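Local coordinates for FMN-dependent nitronate monooxygenase (Shewanella oneidensis, PDB 5LSM), which probably catalyses the oxidative breakdown of propionate 3-nitronate by molecular oxygen to 3-oxopropanoate, using a bound FMN, at residues Q17-G22 against L38-C43; I30-A35 against I334-L339; K64-N69 against K125-S130; I172-L177 against I210-A215; A262-L267 against G278-F283. One frame throughout, in Å; residues are numbered along the deposited sequence.

How the contacts relate
Contacts 1, 3 and 4 belong to the parallel barrel sheet of a TIM-barrel-like domain. All five contacts are largely buried. Contact 1 is nearest the chain centre, its own centre about 7 Å away. Contacts 2 and 5 lie farthest out, at about 18 and 17 Å, with some partly exposed residues. Contacts 1 and 3 both touch the flavin and share the neighbouring strands 39-42 and 66-71. In both, side-chain amides and a serine add to the bonding. Contact 4 is the same kind of strand pairing but more apolar. Contact 2 packs two helices outside the barrel sheet through small apolar groups, and S33 ties it to contacts 1 and 3. Contact 5 is an antiparallel hairpin and reaches the second subunit.

Contact 1: Q17-G22 against L38-C43; sequences QAPMAG and LGSLPC. With FMN (flavin mononucleotide), chain I.
S40 OG is held by two groups. It gives a short 2.6 Å hydrogen bond to the backbone Q17 O, and it is also hydrogen-bonded to N67 ND2 on the next strand. The Q17 amide returns the grip. Its OE1 accepts from S40 N at 2.9 Å, with the donor above the carbonyl plane. Its NE2 bonds A18 O at 3.0 Å and reaches S40 O only weakly. CG lies opposite the backbone N (chi1 161°) and the chain bends at chi2, which brings the amide back to S40. The backbone adds Q17 N to L38 O at 3.0 Å.

Past this polar end the contact turns apolar. P42 CB lies 3.9 Å from A21 CB, and the ring of P19 packs on S40 CB and P42. A21 N then meets the flavin, bonding FMN N5 and O4, both at 3.2 Å. M20 CB and CG lie over the face of the dimethylbenzene ring. This is one wall of the FMN pocket, at the C-terminal end of the first barrel strand. Strand 66-71 borders 39-42, helix 48-59 covers L41, and helix 26-35 packs on Q17.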
# COMPACT_ATOMS: atom_id res chain seq x y z
N GLN A 17 10.20 16.98 8.24
CA GLN A 17 9.71 16.26 9.37
C GLN A 17 8.19 16.44 9.45
O GLN A 17 7.68 17.56 9.49
CB GLN A 17 10.41 16.75 10.63
CG GLN A 17 9.69 16.43 11.91
CD GLN A 17 9.01 17.64 12.47
OE1 GLN A 17 9.60 18.71 12.52
NE2 GLN A 17 7.76 17.49 12.88
N ALA A 18 7.48 15.31 9.41
CA ALA A 18 6.01 15.34 9.32
C ALA A 18 5.38 16.01 10.55
O ALA A 18 5.73 15.69 11.69
CB ALA A 18 5.47 13.93 9.16
N PRO A 19 4.46 16.97 10.32
CA PRO A 19 3.76 17.57 11.46
C PRO A 19 2.83 16.56 12.10
O PRO A 19 1.93 16.09 11.44
CB PRO A 19 2.93 18.66 10.81
CG PRO A 19 2.68 18.16 9.43
CD PRO A 19 4.00 17.54 9.05
N MET A 20 3.08 16.21 13.35
CA MET A 20 2.33 15.13 13.98
C MET A 20 1.61 15.64 15.21
O MET A 20 2.22 15.86 16.25
CB MET A 20 3.27 13.99 14.31
CG MET A 20 3.89 13.38 13.06
SD MET A 20 5.01 12.03 13.38
CE MET A 20 6.49 12.88 13.87
N ALA A 21 0.32 15.91 15.05
CA ALA A 21 -0.44 16.61 16.08
C ALA A 21 -0.61 15.71 17.30
O ALA A 21 -1.03 14.57 17.18
CB ALA A 21 -1.80 17.03 15.56
N GLY A 22 -0.17 16.21 18.45
CA GLY A 22 -0.41 15.55 19.72
C GLY A 22 0.80 14.84 20.26
O GLY A 22 0.81 14.42 21.41
N LEU A 38 13.40 20.64 6.98
CA LEU A 38 12.25 21.49 7.28
C LEU A 38 11.51 20.93 8.48
O LEU A 38 10.92 19.86 8.39
CB LEU A 38 11.31 21.59 6.07
CG LEU A 38 10.13 22.58 6.15
CD1 LEU A 38 10.59 24.02 6.00
CD2 LEU A 38 9.09 22.27 5.09
N GLY A 39 11.57 21.65 9.60
CA GLY A 39 10.81 21.30 10.80
C GLY A 39 9.38 21.78 10.72
O GLY A 39 9.09 22.75 10.02
N SER A 40 8.48 21.12 11.44
CA SER A 40 7.06 21.32 11.25
C SER A 40 6.33 21.42 12.58
O SER A 40 6.56 20.60 13.48
CB SER A 40 6.46 20.17 10.44
OG SER A 40 7.06 20.07 9.16
N LEU A 41 5.46 22.43 12.69
CA LEU A 41 4.60 22.60 13.86
C LEU A 41 3.18 22.19 13.48
O LEU A 41 2.55 22.80 12.61
CB LEU A 41 4.62 24.07 14.35
CG LEU A 41 3.75 24.39 15.57
CD1 LEU A 41 4.15 23.60 16.79
CD2 LEU A 41 3.74 25.88 15.90
N PRO A 42 2.71 21.07 14.06
CA PRO A 42 1.30 20.71 13.89
C PRO A 42 0.41 21.66 14.68
O PRO A 42 0.63 21.85 15.87
CB PRO A 42 1.23 19.29 14.46
CG PRO A 42 2.35 19.22 15.46
CD PRO A 42 3.41 20.19 15.01
N CYS A 43 -0.53 22.32 14.00
CA CYS A 43 -1.41 23.30 14.64
C CYS A 43 -2.86 22.89 14.78
O CYS A 43 -3.64 23.63 15.35
CB CYS A 43 -1.34 24.63 13.89
SG CYS A 43 0.33 25.27 13.87
N1 FMN I . -0.32 15.10 8.88
C2 FMN I . -0.85 16.35 8.99
O2 FMN I . -1.06 17.02 7.94
N3 FMN I . -1.18 16.89 10.17
C4 FMN I . -0.99 16.23 11.33
O4 FMN I . -1.31 16.73 12.42
C4A FMN I . -0.43 14.87 11.28
N5 FMN I . -0.21 14.19 12.40
C5A FMN I . 0.37 12.97 12.38
C6 FMN I . 0.59 12.34 13.60
C7 FMN I . 1.19 11.09 13.65
C7M FMN I . 1.39 10.44 14.99
C8 FMN I . 1.59 10.43 12.37
C8M FMN I . 2.23 9.06 12.42
C9 FMN I . 1.36 11.06 11.14
C9A FMN I . 0.75 12.32 11.09
N10 FMN I . 0.53 13.05 9.88
C10 FMN I . -0.08 14.32 9.96
C1' FMN I . 0.84 12.49 8.55
C2' FMN I . 2.27 12.80 8.13
O2' FMN I . 2.33 14.14 7.64
C3' FMN I . 2.75 11.82 7.05
O3' FMN I . 1.75 11.69 6.04
C4' FMN I . 3.04 10.41 7.57
O4' FMN I . 3.60 10.39 8.89
C5' FMN I . 3.97 9.72 6.59
O5' FMN I . 4.14 8.34 6.89
P FMN I . 5.20 7.79 7.98
O1P FMN I . 6.40 8.70 7.95
O2P FMN I . 5.47 6.39 7.47
O3P FMN I . 4.41 7.86 9.24

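Contact 2: I30-A35 against I334-L339; sequences IAVSEA and IPAADL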
# COMPACT_ATOMS: atom_id res chain seq x y z
N ILE A 30 12.27 22.76 15.84
CA ILE A 30 13.55 23.47 15.98
C ILE A 30 14.71 22.57 15.57
O ILE A 30 15.59 22.97 14.81
CB ILE A 30 13.78 23.92 17.45
CG1 ILE A 30 12.82 25.06 17.84
CG2 ILE A 30 15.22 24.34 17.68
CD1 ILE A 30 12.62 25.20 19.33
N ALA A 31 14.74 21.36 16.12
CA ALA A 31 15.90 20.49 15.96
C ALA A 31 16.09 20.11 14.50
O ALA A 31 17.22 20.07 14.01
CB ALA A 31 15.77 19.24 16.84
N VAL A 32 14.99 19.85 13.79
CA VAL A 32 15.06 19.43 12.39
C VAL A 32 15.43 20.59 11.46
O VAL A 32 16.21 20.40 10.50
CB VAL A 32 13.75 18.75 11.90
CG1 VAL A 32 13.88 18.39 10.42
CG2 VAL A 32 13.44 17.51 12.72
N SER A 33 14.88 21.78 11.72
CA SER A 33 15.23 22.96 10.93
C SER A 33 16.68 23.38 11.17
O SER A 33 17.41 23.65 10.21
CB SER A 33 14.28 24.11 11.19
OG SER A 33 13.02 23.88 10.57
N GLU A 34 17.12 23.34 12.43
CA GLU A 34 18.53 23.64 12.75
C GLU A 34 19.47 22.65 12.11
O GLU A 34 20.52 23.03 11.61
CB GLU A 34 18.76 23.67 14.27
CG GLU A 34 18.45 25.02 14.93
CD GLU A 34 19.46 26.13 14.56
OE1 GLU A 34 19.16 26.97 13.66
OE2 GLU A 34 20.54 26.18 15.20
N ALA A 35 19.04 21.39 12.01
CA ALA A 35 19.86 20.34 11.40
C ALA A 35 20.01 20.50 9.90
O ALA A 35 20.89 19.89 9.32
CB ALA A 35 19.29 18.97 11.71
N ILE A 334 17.46 8.49 19.39
CA ILE A 334 18.57 9.41 19.32
C ILE A 334 18.10 10.81 18.95
O ILE A 334 17.00 10.97 18.47
CB ILE A 334 19.63 8.94 18.32
CG1 ILE A 334 19.02 8.76 16.94
CG2 ILE A 334 20.26 7.64 18.81
CD1 ILE A 334 20.03 8.85 15.84
N PRO A 335 18.94 11.84 19.19
CA PRO A 335 18.48 13.19 18.88
C PRO A 335 18.05 13.34 17.43
O PRO A 335 18.73 12.86 16.53
CB PRO A 335 19.72 14.06 19.17
CG PRO A 335 20.47 13.30 20.22
CD PRO A 335 20.22 11.84 19.93
N ALA A 336 16.92 14.03 17.23
CA ALA A 336 16.28 14.20 15.91
C ALA A 336 17.20 14.86 14.88
O ALA A 336 17.11 14.58 13.68
CB ALA A 336 15.02 15.03 16.04
N ALA A 337 18.04 15.77 15.34
CA ALA A 337 19.06 16.35 14.46
C ALA A 337 20.02 15.26 13.94
O ALA A 337 20.27 15.18 12.73
CB ALA A 337 19.82 17.45 15.18
N ASP A 338 20.51 14.40 14.84
CA ASP A 338 21.35 13.26 14.45
C ASP A 338 20.61 12.36 13.46
O ASP A 338 21.18 11.95 12.43
CB ASP A 338 21.75 12.41 15.67
CG ASP A 338 22.68 13.16 16.66
OD1 ASP A 338 23.50 14.00 16.21
OD2 ASP A 338 22.64 12.84 17.87
N LEU A 339 19.35 12.08 13.77
CA LEU A 339 18.50 11.22 12.92
C LEU A 339 18.23 11.85 11.55
O LEU A 339 18.31 11.17 10.52
CB LEU A 339 17.17 10.93 13.63
CG LEU A 339 16.30 9.81 13.09
CD1 LEU A 339 17.01 8.47 13.04
CD2 LEU A 339 15.06 9.72 13.94
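A35 and A337 make the closest side-chain meeting, with A35 CB 3.8 Å from A337 CB. The same methyl of A35 also lies 3.8 Å from A337 CA, so it rests against the backbone of the other helix. A337 CB in turn sits 3.9 Å from A31 O, beside a carbonyl that already accepts the helical bond from A35 N. A336 carries the other half of the contact. Its methyl faces A31 CB at 4.4 Å and V32 CG2 at the same distance. At V32 a chi1 of 178° sets CG1 opposite the backbone N and leaves CG2 as the branch that meets A336.

Other bonds place these groups. P335 is the N-cap residue of helix 336-342, and its O accepts from L339 N at 2.9 Å. A336 N is bonded to E246 OE1. On helix 26-35, S33 OG bonds P65 O and G39 N, and E34 O takes K64 NZ. V32 also touches Y241 and T340, and A35 touches R341.

The contact thus joins a barrel helix to the helix near the C-terminal end of the chain. Its chemistry is that of small apolar groups. Four of the five touching side chains are alanine methyls, V32 being the exception, so the backbones come within 5.1 Å between A35 CA and A337 CA. Cohesion across the pair therefore rests on van der Waals packing.

Contact 3: K64-N69 against K125-S130; sequences KPINVN and KPEVVS. With FMN (flavin mononucleotide), chain I.
S130 OG joins two asparagines. It donates to N67 OD1 at 2.6 Å, in the amide carbonyl plane and on a lone pair. It accepts from N69 ND2 at 2.9 Å, nearly in the plane of that amide. The N69 side chain leaves with CG anti to the backbone N (chi1 -180°), which carries its amide out to the flavin. There N69 OD1 accepts from FMN N3 at 2.7 Å, and ND2 makes a weak bond to FMN O2. S130 is thus a second-shell residue that, with the flavin, would hold the N69 amide in its rotation.

Backbone groups pair in parallel register. V128 N gives to I66 O, V68 N to V128 O at 3.0 Å, and S130 N to V68 O at 2.9 Å. At the N-terminal end of the pair, I66 N bonds E127 OE1 at 3.1 Å, met from above the carboxylate plane. E127 OE2 has a salt bridge to R59. On the face of V68, its CG2 packs against P126 CG at 3.9 Å and against V129 CG2.

These are neighbouring strands of the parallel barrel sheet, with axes 29° apart. Strand 39-42 flanks 66-71, helix 48-59 covers I66 and V68, and helix 115-124 packs on V68 and P126.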
# COMPACT_ATOMS: atom_id res chain seq x y z
N LYS A 64 15.88 29.53 10.78
CA LYS A 64 15.74 28.68 9.61
C LYS A 64 14.27 28.38 9.31
O LYS A 64 13.40 28.55 10.18
CB LYS A 64 16.55 27.40 9.80
CG LYS A 64 18.04 27.63 9.60
CD LYS A 64 18.85 26.40 9.93
CE LYS A 64 20.29 26.56 9.50
NZ LYS A 64 21.08 25.35 9.86
N PRO A 65 13.97 28.01 8.06
CA PRO A 65 12.60 27.74 7.59
C PRO A 65 11.83 26.72 8.43
O PRO A 65 12.43 25.83 9.04
CB PRO A 65 12.80 27.21 6.18
CG PRO A 65 14.08 27.84 5.73
CD PRO A 65 14.94 27.95 6.95
N ILE A 66 10.53 26.94 8.54
CA ILE A 66 9.64 26.01 9.19
C ILE A 66 8.32 25.92 8.46
O ILE A 66 7.96 26.80 7.67
CB ILE A 66 9.33 26.42 10.65
CG1 ILE A 66 8.45 27.66 10.68
CG2 ILE A 66 10.63 26.66 11.40
CD1 ILE A 66 8.38 28.30 12.04
N ASN A 67 7.57 24.88 8.81
CA ASN A 67 6.34 24.48 8.15
C ASN A 67 5.31 24.44 9.24
O ASN A 67 5.53 23.78 10.25
CB ASN A 67 6.55 23.09 7.53
CG ASN A 67 5.24 22.36 7.19
OD1 ASN A 67 4.21 22.97 6.89
ND2 ASN A 67 5.32 21.04 7.15
N VAL A 68 4.27 25.26 9.15
CA VAL A 68 3.15 25.17 10.11
C VAL A 68 1.96 24.49 9.44
O VAL A 68 1.65 24.75 8.27
CB VAL A 68 2.75 26.56 10.69
CG1 VAL A 68 3.97 27.31 11.16
CG2 VAL A 68 1.99 27.40 9.68
N ASN A 69 1.37 23.54 10.17
CA ASN A 69 0.40 22.60 9.59
C ASN A 69 -1.00 22.84 10.15
O ASN A 69 -1.16 22.99 11.36
CB ASN A 69 0.82 21.16 9.88
CG ASN A 69 -0.13 20.15 9.30
OD1 ASN A 69 -1.01 19.63 10.01
ND2 ASN A 69 -0.05 19.94 7.99
N LYS A 125 4.82 34.86 9.72
CA LYS A 125 5.11 34.67 8.27
C LYS A 125 5.94 33.43 7.96
O LYS A 125 7.09 33.55 7.54
CB LYS A 125 5.76 35.91 7.68
CG LYS A 125 4.81 37.09 7.55
CD LYS A 125 5.29 38.08 6.51
CE LYS A 125 6.69 38.58 6.83
NZ LYS A 125 6.93 39.90 6.18
N PRO A 126 5.35 32.24 8.13
CA PRO A 126 6.00 30.95 7.96
C PRO A 126 6.50 30.73 6.55
O PRO A 126 5.79 30.99 5.60
CB PRO A 126 4.89 29.95 8.26
CG PRO A 126 3.97 30.67 9.16
CD PRO A 126 3.99 32.09 8.67
N GLU A 127 7.66 30.12 6.43
CA GLU A 127 8.23 29.82 5.14
C GLU A 127 7.33 28.85 4.39
O GLU A 127 7.06 29.02 3.20
CB GLU A 127 9.65 29.26 5.31
CG GLU A 127 10.66 30.29 5.83
CD GLU A 127 10.41 30.72 7.28
OE1 GLU A 127 9.82 29.93 8.07
OE2 GLU A 127 10.83 31.83 7.66
N VAL A 128 6.79 27.87 5.10
CA VAL A 128 5.76 27.06 4.49
C VAL A 128 4.57 26.82 5.40
O VAL A 128 4.69 26.80 6.62
CB VAL A 128 6.30 25.76 3.80
CG1 VAL A 128 7.80 25.79 3.58
CG2 VAL A 128 5.87 24.51 4.54
N VAL A 129 3.40 26.78 4.75
CA VAL A 129 2.14 26.45 5.37
C VAL A 129 1.58 25.19 4.67
O VAL A 129 1.42 25.15 3.44
CB VAL A 129 1.14 27.60 5.18
CG1 VAL A 129 -0.24 27.22 5.69
CG2 VAL A 129 1.63 28.87 5.84
N SER A 130 1.35 24.15 5.45
CA SER A 130 0.91 22.90 4.90
C SER A 130 -0.51 22.70 5.38
O SER A 130 -0.88 23.18 6.44
CB SER A 130 1.82 21.74 5.35
OG SER A 130 1.91 21.69 6.77
N1 FMN I . -0.32 15.10 8.88
C2 FMN I . -0.85 16.35 8.99
O2 FMN I . -1.06 17.02 7.94
N3 FMN I . -1.18 16.89 10.17
C4 FMN I . -0.99 16.23 11.33
O4 FMN I . -1.31 16.73 12.42
C4A FMN I . -0.43 14.87 11.28
N5 FMN I . -0.21 14.19 12.40
C5A FMN I . 0.37 12.97 12.38
C6 FMN I . 0.59 12.34 13.60
C7 FMN I . 1.19 11.09 13.65
C7M FMN I . 1.39 10.44 14.99
C8 FMN I . 1.59 10.43 12.37
C8M FMN I . 2.23 9.06 12.42
C9 FMN I . 1.36 11.06 11.14
C9A FMN I . 0.75 12.32 11.09
N10 FMN I . 0.53 13.05 9.88
C10 FMN I . -0.08 14.32 9.96
C1' FMN I . 0.84 12.49 8.55
C2' FMN I . 2.27 12.80 8.13
O2' FMN I . 2.33 14.14 7.64
C3' FMN I . 2.75 11.82 7.05
O3' FMN I . 1.75 11.69 6.04
C4' FMN I . 3.04 10.41 7.57
O4' FMN I . 3.60 10.39 8.89
C5' FMN I . 3.97 9.72 6.59
O5' FMN I . 4.14 8.34 6.89
P FMN I . 5.20 7.79 7.98
O1P FMN I . 6.40 8.70 7.95
O2P FMN I . 5.47 6.39 7.47
O3P FMN I . 4.41 7.86 9.24

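Contact 4: I172-L177 against I210-A215; sequences IIAQGL and IPVIAA
I172 and V212 begin a parallel strand pair in the TIM-barrel sheet, followed in step by I173 with I213, A174 with A214 and Q175 with A215. The strand axes lie 4.7 Å apart and cross at -28°.

Backbone hydrogen bonds run the full length. I172 N gives to P211 O, and I213 N to I172 O at 2.9 Å. A174 N gives to I213 O, also at 2.9 Å. Next comes A215 N to A174 O at 3.0 Å, where the donor sits well above the carbonyl plane. G176 N closes the series on A215 O.

Apolar packing fills both faces. On the face of I172 and A174, I172 CG1 lies 3.7 Å from I210 CD1, and the two side chains cross at about a right angle. I210 has CG1 between its backbone N and carbonyl carbon (chi1 60°), which turns CD1 to I172. Cutting I172 back to an alanine here is likely to leave I210 CD1 without its partner and open a gap between the two side chains. A174 CB meets V212 CG1 at 4.0 Å, and helix 197-207 covers both. On the other face, the side chains of I173 and I213 cross obliquely, CG1 of the first meeting CD1 of the second.

Polar side-chain chemistry is limited to Q175, an FMN-binding residue. Its OE1 accepts from G184 N, and its NE2 makes a weak bond to FMN O3'. Its chain root still packs inward, with Q175 CB 3.8 Å from A215 CB. That same A215 methyl touches I173 CG2 at 3.6 Å.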
# COMPACT_ATOMS: atom_id res chain seq x y z
N ILE A 172 3.16 19.25 -3.70
CA ILE A 172 2.18 18.23 -3.36
C ILE A 172 2.84 17.20 -2.47
O ILE A 172 3.88 16.67 -2.84
CB ILE A 172 1.70 17.51 -4.63
CG1 ILE A 172 0.98 18.49 -5.54
CG2 ILE A 172 0.78 16.32 -4.29
CD1 ILE A 172 0.54 17.88 -6.85
N ILE A 173 2.21 16.85 -1.35
CA ILE A 173 2.67 15.71 -0.55
C ILE A 173 1.89 14.46 -1.00
O ILE A 173 0.68 14.38 -0.81
CB ILE A 173 2.46 15.92 0.97
CG1 ILE A 173 3.14 17.20 1.47
CG2 ILE A 173 3.01 14.73 1.74
CD1 ILE A 173 2.51 17.77 2.73
N ALA A 174 2.59 13.51 -1.61
CA ALA A 174 1.98 12.24 -2.00
C ALA A 174 2.04 11.25 -0.85
O ALA A 174 3.10 10.66 -0.63
CB ALA A 174 2.75 11.67 -3.19
N GLN A 175 0.96 11.09 -0.08
CA GLN A 175 1.01 10.06 1.01
C GLN A 175 0.40 8.75 0.62
O GLN A 175 -0.80 8.63 0.46
CB GLN A 175 0.45 10.51 2.37
CG GLN A 175 -0.98 10.94 2.33
CD GLN A 175 -1.75 10.65 3.60
OE1 GLN A 175 -2.96 10.58 3.56
NE2 GLN A 175 -1.07 10.51 4.72
N GLY A 176 1.27 7.75 0.48
CA GLY A 176 0.86 6.39 0.31
C GLY A 176 0.11 5.87 1.51
O GLY A 176 0.28 6.38 2.62
N LEU A 177 -0.66 4.81 1.29
CA LEU A 177 -1.38 4.12 2.35
C LEU A 177 -0.50 3.66 3.50
O LEU A 177 -1.01 3.40 4.58
CB LEU A 177 -2.15 2.91 1.78
CG LEU A 177 -3.46 3.18 1.03
CD1 LEU A 177 -4.05 1.90 0.50
CD2 LEU A 177 -4.45 3.87 1.94
N ILE A 210 4.64 20.52 -10.81
CA ILE A 210 5.23 20.99 -9.55
C ILE A 210 5.94 19.90 -8.75
O ILE A 210 5.87 18.72 -9.10
CB ILE A 210 4.20 21.71 -8.67
CG1 ILE A 210 3.03 20.78 -8.29
CG2 ILE A 210 3.72 22.97 -9.37
CD1 ILE A 210 1.93 21.46 -7.50
N PRO A 211 6.74 20.30 -7.74
CA PRO A 211 7.54 19.31 -7.02
C PRO A 211 6.68 18.38 -6.15
O PRO A 211 5.66 18.81 -5.62
CB PRO A 211 8.44 20.16 -6.13
CG PRO A 211 8.51 21.49 -6.82
CD PRO A 211 7.16 21.68 -7.42
N VAL A 212 7.15 17.16 -5.97
CA VAL A 212 6.41 16.16 -5.23
C VAL A 212 7.24 15.65 -4.06
O VAL A 212 8.41 15.30 -4.21
CB VAL A 212 5.98 14.99 -6.14
CG1 VAL A 212 5.09 14.02 -5.37
CG2 VAL A 212 5.24 15.51 -7.37
N ILE A 213 6.63 15.72 -2.89
CA ILE A 213 7.19 15.22 -1.64
C ILE A 213 6.64 13.82 -1.33
O ILE A 213 5.43 13.60 -1.31
CB ILE A 213 6.82 16.17 -0.47
CG1 ILE A 213 7.37 17.59 -0.74
CG2 ILE A 213 7.36 15.62 0.85
CD1 ILE A 213 6.52 18.72 -0.20
N ALA A 214 7.54 12.89 -1.09
CA ALA A 214 7.13 11.53 -0.79
C ALA A 214 6.84 11.36 0.70
O ALA A 214 7.68 11.67 1.55
CB ALA A 214 8.17 10.54 -1.26
N ALA A 215 5.63 10.89 0.99
CA ALA A 215 5.21 10.49 2.33
C ALA A 215 4.65 9.05 2.35
O ALA A 215 3.86 8.66 1.48
CB ALA A 215 4.15 11.45 2.83

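Contact 5: A262-L267 against G278-F283; sequences AQHTAL and GIVNRF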
# COMPACT_ATOMS: atom_id res chain seq x y z
N ALA A 262 3.60 -3.42 16.93
CA ALA A 262 3.80 -2.26 16.07
C ALA A 262 3.73 -2.62 14.58
O ALA A 262 3.33 -1.80 13.78
CB ALA A 262 5.12 -1.59 16.39
N GLN A 263 4.13 -3.85 14.24
CA GLN A 263 4.11 -4.32 12.85
C GLN A 263 2.73 -4.44 12.23
O GLN A 263 2.62 -4.35 11.00
CB GLN A 263 4.83 -5.67 12.73
CG GLN A 263 6.35 -5.58 12.88
CD GLN A 263 6.99 -6.94 13.14
OE1 GLN A 263 7.28 -7.28 14.29
NE2 GLN A 263 7.20 -7.72 12.08
N HIS A 264 1.69 -4.67 13.04
CA HIS A 264 0.32 -4.78 12.51
C HIS A 264 -0.47 -3.49 12.72
O HIS A 264 -0.84 -3.16 13.84
CB HIS A 264 -0.42 -5.95 13.16
CG HIS A 264 -1.80 -6.18 12.60
ND1 HIS A 264 -2.75 -6.93 13.25
CD2 HIS A 264 -2.35 -5.79 11.42
CE1 HIS A 264 -3.86 -6.95 12.52
NE2 HIS A 264 -3.64 -6.28 11.41
N THR A 265 -0.71 -2.76 11.62
CA THR A 265 -1.46 -1.51 11.68
C THR A 265 -2.67 -1.64 10.81
O THR A 265 -2.79 -2.59 10.05
CB THR A 265 -0.64 -0.30 11.21
OG1 THR A 265 -0.27 -0.47 9.84
CG2 THR A 265 0.59 -0.13 12.04
N ALA A 266 -3.62 -0.70 10.95
CA ALA A 266 -4.77 -0.66 10.07
C ALA A 266 -5.45 0.69 10.07
O ALA A 266 -5.34 1.46 11.02
CB ALA A 266 -5.77 -1.76 10.42
N LEU A 267 -6.16 0.97 9.00
CA LEU A 267 -6.96 2.18 8.92
C LEU A 267 -8.18 2.02 9.83
O LEU A 267 -8.85 1.00 9.78
CB LEU A 267 -7.39 2.42 7.48
CG LEU A 267 -6.26 2.61 6.49
CD1 LEU A 267 -6.82 2.79 5.09
CD2 LEU A 267 -5.41 3.80 6.89
N GLY A 278 -3.14 3.32 12.59
CA GLY A 278 -2.52 3.15 13.89
C GLY A 278 -2.30 1.70 14.25
O GLY A 278 -2.95 0.84 13.71
N ILE A 279 -1.37 1.44 15.16
CA ILE A 279 -1.15 0.10 15.66
C ILE A 279 -2.47 -0.51 16.12
O ILE A 279 -3.31 0.20 16.69
CB ILE A 279 -0.13 0.09 16.81
CG1 ILE A 279 1.24 0.55 16.30
CG2 ILE A 279 -0.01 -1.31 17.39
CD1 ILE A 279 2.15 1.07 17.38
N VAL A 280 -2.71 -1.78 15.77
CA VAL A 280 -4.02 -2.41 15.98
C VAL A 280 -4.17 -2.74 17.46
O VAL A 280 -3.27 -3.35 18.04
CB VAL A 280 -4.19 -3.70 15.14
CG1 VAL A 280 -5.35 -4.56 15.65
CG2 VAL A 280 -4.41 -3.36 13.67
N ASN A 281 -5.27 -2.29 18.05
CA ASN A 281 -5.57 -2.56 19.45
C ASN A 281 -6.96 -3.19 19.66
O ASN A 281 -7.65 -3.52 18.68
CB ASN A 281 -5.37 -1.29 20.31
CG ASN A 281 -6.17 -0.08 19.81
OD1 ASN A 281 -7.25 -0.19 19.28
ND2 ASN A 281 -5.66 1.10 20.08
N ARG A 282 -7.31 -3.46 20.92
CA ARG A 282 -8.54 -4.18 21.24
C ARG A 282 -9.75 -3.44 20.67
O ARG A 282 -10.65 -4.05 20.06
CB ARG A 282 -8.70 -4.32 22.77
CG ARG A 282 -9.99 -5.00 23.24
CD ARG A 282 -10.16 -4.83 24.75
NE ARG A 282 -11.50 -5.18 25.22
CZ ARG A 282 -11.99 -4.84 26.42
NH1 ARG A 282 -11.24 -4.14 27.27
NH2 ARG A 282 -13.24 -5.16 26.75
N PHE A 283 -9.77 -2.13 20.88
CA PHE A 283 -10.90 -1.31 20.45
C PHE A 283 -11.09 -1.47 18.93
O PHE A 283 -12.19 -1.78 18.47
CB PHE A 283 -10.66 0.16 20.86
CG PHE A 283 -11.82 1.08 20.59
CD1 PHE A 283 -13.13 0.70 20.85
CD2 PHE A 283 -11.59 2.35 20.09
CE1 PHE A 283 -14.18 1.55 20.59
CE2 PHE A 283 -12.64 3.20 19.81
CZ PHE A 283 -13.94 2.80 20.06
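G278 meets A266 through both backbone groups. A266 N gives to G278 O at 3.2 Å, and G278 N gives to A266 O at 3.3 Å, a hydrogen-bonded antiparallel pair. G278 O also lies near T265 CA. I279 comes next, paired with T265 without backbone bonds between them. Its CG1 reaches back over A262, 3.8 Å from A262 CA, and CD1 meets A262 CB at 4.1 Å.

The two strands form a beta hairpin, 265-268 with 276-279. It lies away from the barrel sheet, and strand 181-182 joins 276-279 on its other edge.

V280 carries the next part. Its N bonds H264 O at 3.0 Å, in the carbonyl plane. Its CG2 sits over the face of the H264 ring, 3.7 Å from the centroid and 6° off the ring normal, a CH-pi contact. A chi1 of -176° at H264 swings the imidazole out alongside V280. The same CG2 touches A266 CB at 3.9 Å. H264 NE2 is bonded to T192 OG1 of the second subunit. A leucine in place of H264 would probably leave that threonine hydroxyl without its mate and V280 without the ring face under its CG2. N281 then caps the next helix, its OD1 accepting from M284 N.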